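Local atomic coordinates of tRNA (Adenine(22)-N(1))-methyltransferase (Mycoplasma capricolum subsp. capricolum, PDB entry 6QE6), a protein that probably methylates N1 of adenine 22 in tRNA, and binds S-adenosyl-L-homocysteine, the product left by its methyl donor. Residues Ile225-Leu228 with Glu229-Arg233; Leu201-Ser204 with Tyr205-Glu209. One frame throughout, in Å; residues are numbered along the deposited sequence.

Contact 1 (Ile225-Leu228 with Glu229-Arg233); sequences IKYL and EIQNR
Glu-229 meets two residues of the preceding turn. Its N donates to Ile-225 O at 3.1 Å, while its side chain, running extended beyond CG, carries the carboxylate back toward Lys-226. There OE2 forms a salt bridge with Lys-226 NZ at 3.4 Å and lies equally near Lys-226 CE; the lysine reaches it by bending at chi2, chi3 and chi4. At that length the pair is probably a modest surface attraction, a worked example of the i to i+3 charge pairing that helices allow. Ile-230 N donates to Lys-226 O at 2.7 Å, and the isoleucine's CG1 lies 3.2 Å from the same oxygen. Gln-231 N donates to Tyr-227 O at 2.8 Å. Its side chain runs alongside the tyrosine in the same direction, with amide and ring planes 86° apart, and NE2 stands 4.0 Å from Tyr-227 CE1. Asn-232 repeats the pattern one residue on, its N bonded to Leu-228 O and its OD1 3.9 Å from Leu-228 CD1. Arg-233 reaches out to a salt bridge with Glu-189. At the surface, Tyr-227, Ile-230 and Gln-231 at the start of helix 225-244 pack on Leu-217 at the end of helix 200-217, one end of an antiparallel helical hairpin.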
loop_
_atom_site.group_PDB
_atom_site.type_symbol
_atom_site.label_atom_id
_atom_site.label_comp_id
_atom_site.label_asym_id
_atom_site.label_seq_id
_atom_site.Cartn_x
_atom_site.Cartn_y
_atom_site.Cartn_z
ATOM N N ILE A 225 -9.483 -12.813 27.886
ATOM C CA ILE A 225 -8.132 -12.676 27.350
ATOM C C ILE A 225 -8.000 -11.427 26.476
ATOM O O ILE A 225 -6.892 -10.889 26.338
ATOM C CB ILE A 225 -7.712 -13.965 26.589
ATOM C CG1 ILE A 225 -6.198 -14.158 26.666
ATOM C CG2 ILE A 225 -8.147 -13.932 25.134
ATOM C CD1 ILE A 225 -5.714 -14.665 28.022
ATOM N N LYS A 226 -9.111 -10.931 25.906
ATOM C CA LYS A 226 -9.049 -9.725 25.076
ATOM C C LYS A 226 -8.653 -8.503 25.895
ATOM O O LYS A 226 -7.969 -7.612 25.376
ATOM C CB LYS A 226 -10.387 -9.476 24.361
ATOM C CG LYS A 226 -10.509 -10.191 23.018
ATOM C CD LYS A 226 -10.125 -9.257 21.843
ATOM C CE LYS A 226 -9.322 -9.972 20.733
ATOM N NZ LYS A 226 -8.276 -9.089 20.106
ATOM N N TYR A 227 -9.067 -8.448 27.169
ATOM C CA TYR A 227 -8.683 -7.344 28.045
ATOM C C TYR A 227 -7.169 -7.253 28.163
ATOM O O TYR A 227 -6.583 -6.172 28.052
ATOM C CB TYR A 227 -9.320 -7.532 29.426
ATOM C CG TYR A 227 -9.146 -6.362 30.375
ATOM C CD1 TYR A 227 -7.946 -6.147 31.043
ATOM C CD2 TYR A 227 -10.199 -5.475 30.615
ATOM C CE1 TYR A 227 -7.786 -5.065 31.915
ATOM C CE2 TYR A 227 -10.057 -4.397 31.488
ATOM C CZ TYR A 227 -8.846 -4.202 32.138
ATOM O OH TYR A 227 -8.699 -3.139 33.008
ATOM N N LEU A 228 -6.521 -8.389 28.410
ATOM C CA LEU A 228 -5.068 -8.411 28.507
ATOM C C LEU A 228 -4.435 -7.944 27.204
ATOM O O LEU A 228 -3.549 -7.084 27.206
ATOM C CB LEU A 228 -4.605 -9.822 28.870
ATOM C CG LEU A 228 -3.109 -10.112 28.825
ATOM C CD1 LEU A 228 -2.374 -9.334 29.919
ATOM C CD2 LEU A 228 -2.885 -11.608 28.972
ATOM N N GLU A 229 -4.915 -8.481 26.075
ATOM C CA GLU A 229 -4.380 -8.123 24.762
ATOM C C GLU A 229 -4.580 -6.643 24.459
ATOM O O GLU A 229 -3.669 -5.982 23.940
ATOM C CB GLU A 229 -5.040 -8.988 23.684
ATOM C CG GLU A 229 -4.616 -10.453 23.778
ATOM C CD GLU A 229 -5.462 -11.401 22.942
ATOM O OE1 GLU A 229 -5.093 -12.601 22.873
ATOM O OE2 GLU A 229 -6.487 -10.958 22.367
ATOM N N ILE A 230 -5.763 -6.109 24.790
ATOM C CA ILE A 230 -6.057 -4.695 24.555
ATOM C C ILE A 230 -5.210 -3.809 25.462
ATOM O O ILE A 230 -4.696 -2.767 25.028
ATOM C CB ILE A 230 -7.560 -4.429 24.749
ATOM C CG1 ILE A 230 -8.352 -5.039 23.593
ATOM C CG2 ILE A 230 -7.826 -2.944 24.836
ATOM C CD1 ILE A 230 -9.806 -5.161 23.869
ATOM N N GLN A 231 -5.057 -4.203 26.731
ATOM C CA GLN A 231 -4.166 -3.497 27.647
ATOM C C GLN A 231 -2.737 -3.462 27.114
ATOM O O GLN A 231 -2.018 -2.467 27.292
ATOM C CB GLN A 231 -4.216 -4.170 29.023
ATOM C CG GLN A 231 -3.337 -3.531 30.090
ATOM C CD GLN A 231 -4.023 -2.363 30.812
ATOM O OE1 GLN A 231 -4.068 -1.232 30.294
ATOM N NE2 GLN A 231 -4.561 -2.635 32.016
ATOM N N ASN A 232 -2.302 -4.546 26.459
ATOM C CA ASN A 232 -0.947 -4.581 25.918
ATOM C C ASN A 232 -0.834 -3.752 24.646
ATOM O O ASN A 232 0.173 -3.064 24.440
ATOM C CB ASN A 232 -0.505 -6.027 25.664
ATOM C CG ASN A 232 0.375 -6.563 26.783
ATOM O OD1 ASN A 232 0.089 -7.616 27.371
ATOM N ND2 ASN A 232 1.446 -5.823 27.100
ATOM N N ARG A 233 -1.852 -3.805 23.784
ATOM C CA ARG A 233 -1.875 -2.938 22.612
ATOM C C ARG A 233 -1.668 -1.479 23.019
ATOM O O ARG A 233 -0.782 -0.801 22.485
ATOM C CB ARG A 233 -3.186 -3.141 21.851
ATOM C CG ARG A 233 -3.092 -3.084 20.326
ATOM C CD ARG A 233 -2.780 -1.677 19.882
ATOM N NE ARG A 233 -3.274 -1.259 18.551
ATOM C CZ ARG A 233 -2.682 -1.537 17.385
ATOM N NH1 ARG A 233 -3.201 -1.067 16.256
ATOM N NH2 ARG A 233 -1.583 -2.291 17.340
#

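Contact 2 (Leu201-Ser204 with Tyr205-Glu209); sequences LYIS and YLENE
Leu-206 lays its CD1 methyl over one face of the Tyr-202 ring, a CH-pi contact in which the carbon lies 4.0 Å from the ring centroid and 17° off the ring normal. The methyl is shifted toward the rim and comes closest to CE2, at 3.8 Å. Two torsions bring the groups together: Tyr-202 CG is anti to its own N (chi1 -170°), whereas Leu-206 CG is anti to its carbonyl carbon (chi1 -71°), which turns the isobutyl group back toward the preceding turn. Tyr-205 approaches the same ring at a slant, its CD2 4.3 Å from Tyr-202 CE1. One residue further round, Ile-203 and Glu-207 run side by side, with CG2 3.8 Å from the carboxylate atom OE2.

Beneath these side chains lie the i to i+4 bonds of a regular alpha-helix, among them Leu-206 N to Tyr-202 O at 3.0 Å and Glu-207 N to Ile-203 O at 2.9 Å. A second shell fixes the polar ends. Tyr-202 OH is hydrogen-bonded to Phe-190 O, which gives the hydroxyl of this buried residue a partner, and Glu-207 OE1 forms a salt bridge with Arg-238. Aromatic neighbours extend the cluster: Phe-161 meets both tyrosine rings, and Tyr-168 meets Tyr-205 edge-to-face. This part of helix 200-217 touches both the sheet and the neighbouring helix: Tyr-202 and Tyr-205 meet residues of strands 155-163 and 168-175, and Tyr-202, Ile-203 and Leu-206 pack against helix 225-244, its partner in an antiparallel helical hairpin.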
loop_
_atom_site.group_PDB
_atom_site.type_symbol
_atom_site.label_atom_id
_atom_site.label_comp_id
_atom_site.label_asym_id
_atom_site.label_seq_id
_atom_site.Cartn_x
_atom_site.Cartn_y
_atom_site.Cartn_z
ATOM N N LEU A 201 0.173 14.129 12.583
ATOM C CA LEU A 201 -1.023 13.454 12.082
ATOM C C LEU A 201 -1.102 12.024 12.618
ATOM O O LEU A 201 -2.117 11.620 13.205
ATOM C CB LEU A 201 -1.043 13.472 10.548
ATOM C CG LEU A 201 -2.261 12.839 9.854
ATOM C CD1 LEU A 201 -3.544 13.626 10.136
ATOM C CD2 LEU A 201 -2.053 12.703 8.349
ATOM N N TYR A 202 -0.014 11.257 12.463
ATOM C CA TYR A 202 -0.014 9.849 12.865
ATOM C C TYR A 202 -0.061 9.699 14.383
ATOM O O TYR A 202 -0.724 8.793 14.908
ATOM C CB TYR A 202 1.224 9.143 12.286
ATOM C CG TYR A 202 1.238 7.646 12.427
ATOM C CD1 TYR A 202 0.103 6.894 12.182
ATOM C CD2 TYR A 202 2.403 6.971 12.794
ATOM C CE1 TYR A 202 0.113 5.515 12.316
ATOM C CE2 TYR A 202 2.426 5.578 12.923
ATOM C CZ TYR A 202 1.275 4.859 12.685
ATOM O OH TYR A 202 1.273 3.487 12.810
ATOM N N ILE A 203 0.651 10.560 15.107
ATOM C CA ILE A 203 0.578 10.500 16.560
ATOM C C ILE A 203 -0.847 10.772 17.021
ATOM O O ILE A 203 -1.378 10.076 17.896
ATOM C CB ILE A 203 1.591 11.474 17.193
ATOM C CG1 ILE A 203 3.018 10.997 16.904
ATOM C CG2 ILE A 203 1.368 11.569 18.684
ATOM C CD1 ILE A 203 4.078 12.028 17.219
ATOM N N SER A 204 -1.501 11.757 16.404
ATOM C CA SER A 204 -2.886 12.065 16.745
ATOM C C SER A 204 -3.782 10.848 16.540
ATOM O O SER A 204 -4.578 10.486 17.419
ATOM C CB SER A 204 -3.359 13.239 15.904
ATOM O OG SER A 204 -4.670 13.560 16.271
ATOM N N TYR A 205 -3.629 10.182 15.391
ATOM C CA TYR A 205 -4.379 8.962 15.116
ATOM C C TYR A 205 -4.132 7.893 16.185
ATOM O O TYR A 205 -5.064 7.192 16.600
ATOM C CB TYR A 205 -4.002 8.444 13.728
ATOM C CG TYR A 205 -4.637 7.121 13.379
ATOM C CD1 TYR A 205 -5.888 7.074 12.760
ATOM C CD2 TYR A 205 -3.996 5.925 13.663
ATOM C CE1 TYR A 205 -6.480 5.875 12.439
ATOM C CE2 TYR A 205 -4.580 4.720 13.352
ATOM C CZ TYR A 205 -5.820 4.702 12.734
ATOM O OH TYR A 205 -6.408 3.499 12.417
ATOM N N LEU A 206 -2.876 7.753 16.638
ATOM C CA LEU A 206 -2.538 6.690 17.586
ATOM C C LEU A 206 -3.081 6.997 18.977
ATOM O O LEU A 206 -3.498 6.084 19.698
ATOM C CB LEU A 206 -1.023 6.480 17.635
ATOM C CG LEU A 206 -0.417 5.839 16.401
ATOM C CD1 LEU A 206 1.098 5.782 16.504
ATOM C CD2 LEU A 206 -1.017 4.447 16.232
ATOM N N GLU A 207 -3.064 8.272 19.384
ATOM C CA GLU A 207 -3.723 8.635 20.631
ATOM C C GLU A 207 -5.221 8.361 20.545
ATOM O O GLU A 207 -5.822 7.879 21.510
ATOM C CB GLU A 207 -3.434 10.102 20.980
ATOM C CG GLU A 207 -1.969 10.466 20.804
ATOM C CD GLU A 207 -1.273 11.005 22.058
ATOM O OE1 GLU A 207 -1.408 10.394 23.148
ATOM O OE2 GLU A 207 -0.545 12.027 21.941
ATOM N N ASN A 208 -5.833 8.596 19.377
ATOM C CA ASN A 208 -7.252 8.271 19.254
ATOM C C ASN A 208 -7.487 6.763 19.318
ATOM O O ASN A 208 -8.528 6.320 19.829
ATOM C CB ASN A 208 -7.850 8.847 17.968
ATOM C CG ASN A 208 -9.394 8.751 17.948
ATOM O OD1 ASN A 208 -10.076 9.281 18.837
ATOM N ND2 ASN A 208 -9.939 8.057 16.945
ATOM N N GLU A 209 -6.524 5.967 18.826
ATOM C CA GLU A 209 -6.598 4.521 18.984
ATOM C C GLU A 209 -6.567 4.120 20.461
ATOM O O GLU A 209 -7.299 3.214 20.883
ATOM C CB GLU A 209 -5.455 3.859 18.205
ATOM C CG GLU A 209 -5.828 2.552 17.531
ATOM C CD GLU A 209 -7.080 2.671 16.664
ATOM O OE1 GLU A 209 -7.021 3.341 15.604
ATOM O OE2 GLU A 209 -8.132 2.097 17.044
#

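In the fold
Contacts 1 and 2 belong to consecutive helices, 225-244 and 200-217. Their centres are 19 Å apart, and although their nearest atoms come to about 5 Å, the two do not touch. The two helices run antiparallel, as a helical hairpin: contact 1 packs on the end of helix 200-217, whereas contact 2, near that helix's start, meets later residues of helix 225-244, including Ile-237, Arg-238 and Ile-241. Contact 2, which aromatic residues beyond the hairpin also cover, is partly buried, while contact 1 stays at the surface. The S-adenosyl-L-homocysteine pocket lies apart from contact 1; on the side of contact 2, the Leu-201 side chain is about 11 Å from that of the ligand-binding Arg-25.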